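Local structure of tryptophan synthase alpha-subunit (Pyrococcus furiosus, 1GEQ) at residues I35-P40 with W70-F75. The protein catalyses the aldol cleavage of indoleglycerol phosphate to indole and glyceraldehyde 3-phosphate, the alpha-subunit's share of the last step in tryptophan biosynthesis. Sequence-based numbering, arbitrary orientation.
Sequences IELGIP and WIVKEF
L37 reaches out from its strand and sets one methyl, CD2, against two side chains on the facing turn of helix 65-76. The backbone already points L37 CB toward the helix, and with CG anti to the backbone N (chi1 -176°) the branch continues outward, bringing CD2 to the helix. CD2 meets CG2 of V72 at 3.8 Å, and CG2 of I71 follows at 4.1 Å from L37 CD2. Both neighbours lie at a slant to the leucine, and each offers its CG2 methyl. Nearer the start of the strand, I35 and F75 approach from opposite directions: CD1 at the end of the isoleucine's extended chain comes obliquely to the far end of the phenyl ring, 3.8 Å from F75 CZ. No hydrogen bond crosses between the segments, and all five touching residues are buried, making this purely apolar packing. E36, a proton acceptor of the active site, leaves the strand between I35 and L37 on the other side, toward the barrel interior. The axes of strand 35-38 and of the helical segment 70-75 run roughly antiparallel (151°) and come within 11.2 Å of each other, as expected for a TIM barrel in which helices pack round a parallel sheet. Strand 35-38 lies between strands 6-12 and 83-87, L37 also resting on L85; helix 18-28 flanks the contact, its L25 touching I35 and its T21 touching I71.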
loop_
_atom_site.group_PDB
_atom_site.type_symbol
_atom_site.label_atom_id
_atom_site.label_comp_id
_atom_site.label_asym_id
_atom_site.label_seq_id
_atom_site.Cartn_x
_atom_site.Cartn_y
_atom_site.Cartn_z
ATOM N N ILE A 35 6.953 -0.057 -2.426
ATOM C CA ILE A 35 6.579 -0.355 -1.047
ATOM C C ILE A 35 5.389 0.482 -0.563
ATOM O O ILE A 35 5.334 1.686 -0.800
ATOM C CB ILE A 35 7.779 -0.091 -0.106
ATOM C CG1 ILE A 35 8.888 -1.103 -0.400
ATOM C CG2 ILE A 35 7.342 -0.167 1.350
ATOM C CD1 ILE A 35 10.203 -0.797 0.297
ATOM N N GLU A 36 4.435 -0.170 0.094
ATOM C CA GLU A 36 3.272 0.524 0.652
ATOM C C GLU A 36 3.486 0.559 2.162
ATOM O O GLU A 36 3.621 -0.486 2.795
ATOM C CB GLU A 36 1.964 -0.223 0.344
ATOM C CG GLU A 36 1.398 0.022 -1.058
ATOM C CD GLU A 36 0.042 -0.634 -1.263
ATOM O OE1 GLU A 36 -0.548 -0.472 -2.352
ATOM O OE2 GLU A 36 -0.438 -1.310 -0.328
ATOM N N LEU A 37 3.534 1.758 2.727
ATOM C CA LEU A 37 3.736 1.919 4.164
ATOM C C LEU A 37 2.444 2.455 4.757
ATOM O O LEU A 37 2.019 3.571 4.435
ATOM C CB LEU A 37 4.878 2.905 4.434
ATOM C CG LEU A 37 5.292 3.118 5.897
ATOM C CD1 LEU A 37 5.810 1.815 6.483
ATOM C CD2 LEU A 37 6.369 4.199 5.979
ATOM N N GLY A 38 1.826 1.666 5.629
ATOM C CA GLY A 38 0.565 2.081 6.219
ATOM C C GLY A 38 0.666 2.836 7.531
ATOM O O GLY A 38 1.416 2.455 8.434
ATOM N N ILE A 39 -0.092 3.919 7.615
ATOM C CA ILE A 39 -0.140 4.748 8.809
ATOM C C ILE A 39 -1.283 4.234 9.685
ATOM O O ILE A 39 -2.446 4.237 9.266
ATOM C CB ILE A 39 -0.415 6.219 8.451
ATOM C CG1 ILE A 39 0.773 6.782 7.663
ATOM C CG2 ILE A 39 -0.663 7.034 9.723
ATOM C CD1 ILE A 39 0.580 8.216 7.231
ATOM N N PRO A 40 -0.958 3.797 10.911
ATOM C CA PRO A 40 -1.914 3.270 11.894
ATOM C C PRO A 40 -3.079 4.211 12.150
ATOM O O PRO A 40 -2.905 5.424 12.236
ATOM C CB PRO A 40 -1.055 3.080 13.146
ATOM C CG PRO A 40 0.309 2.828 12.597
ATOM C CD PRO A 40 0.409 3.809 11.462
ATOM N N TRP A 70 9.799 9.684 9.647
ATOM C CA TRP A 70 11.151 9.351 10.089
ATOM C C TRP A 70 11.599 8.077 9.381
ATOM O O TRP A 70 12.723 7.983 8.898
ATOM C CB TRP A 70 11.170 9.122 11.604
ATOM C CG TRP A 70 12.494 8.626 12.128
ATOM C CD1 TRP A 70 13.552 9.387 12.539
ATOM C CD2 TRP A 70 12.910 7.262 12.265
ATOM N NE1 TRP A 70 14.599 8.583 12.922
ATOM C CE2 TRP A 70 14.228 7.267 12.761
ATOM C CE3 TRP A 70 12.288 6.028 12.008
ATOM C CZ2 TRP A 70 14.947 6.093 13.015
ATOM C CZ3 TRP A 70 13.000 4.858 12.257
ATOM C CH2 TRP A 70 14.316 4.900 12.751
ATOM N N ILE A 71 10.704 7.094 9.345
ATOM C CA ILE A 71 10.980 5.815 8.702
ATOM C C ILE A 71 11.380 6.007 7.245
ATOM O O ILE A 71 12.398 5.481 6.798
ATOM C CB ILE A 71 9.740 4.889 8.778
ATOM C CG1 ILE A 71 9.509 4.458 10.231
ATOM C CG2 ILE A 71 9.931 3.676 7.884
ATOM C CD1 ILE A 71 8.247 3.637 10.445
ATOM N N VAL A 72 10.574 6.768 6.512
ATOM C CA VAL A 72 10.840 7.031 5.104
ATOM C C VAL A 72 12.140 7.804 4.917
ATOM O O VAL A 72 12.933 7.495 4.028
ATOM C CB VAL A 72 9.688 7.837 4.458
ATOM C CG1 VAL A 72 10.065 8.238 3.035
ATOM C CG2 VAL A 72 8.413 7.005 4.452
ATOM N N LYS A 73 12.353 8.815 5.750
ATOM C CA LYS A 73 13.563 9.617 5.654
ATOM C C LYS A 73 14.785 8.717 5.798
ATOM O O LYS A 73 15.700 8.763 4.978
ATOM C CB LYS A 73 13.574 10.683 6.746
ATOM C CG LYS A 73 14.549 11.806 6.487
ATOM C CD LYS A 73 14.852 12.575 7.761
ATOM C CE LYS A 73 15.644 11.720 8.741
ATOM N NZ LYS A 73 14.935 11.535 10.035
ATOM N N GLU A 74 14.794 7.892 6.842
ATOM C CA GLU A 74 15.907 6.981 7.084
ATOM C C GLU A 74 16.077 5.977 5.959
ATOM O O GLU A 74 17.197 5.648 5.571
ATOM C CB GLU A 74 15.705 6.238 8.404
ATOM C CG GLU A 74 16.062 7.080 9.604
ATOM C CD GLU A 74 17.539 7.418 9.626
ATOM O OE1 GLU A 74 17.877 8.577 9.939
ATOM O OE2 GLU A 74 18.357 6.521 9.328
ATOM N N PHE A 75 14.960 5.485 5.439
ATOM C CA PHE A 75 14.994 4.526 4.352
ATOM C C PHE A 75 15.597 5.173 3.106
ATOM O O PHE A 75 16.357 4.541 2.373
ATOM C CB PHE A 75 13.576 4.046 4.047
ATOM C CG PHE A 75 13.505 3.043 2.933
ATOM C CD1 PHE A 75 13.950 1.739 3.120
ATOM C CD2 PHE A 75 12.985 3.402 1.699
ATOM C CE1 PHE A 75 13.879 0.807 2.081
ATOM C CE2 PHE A 75 12.909 2.482 0.658
ATOM C CZ PHE A 75 13.355 1.184 0.851
#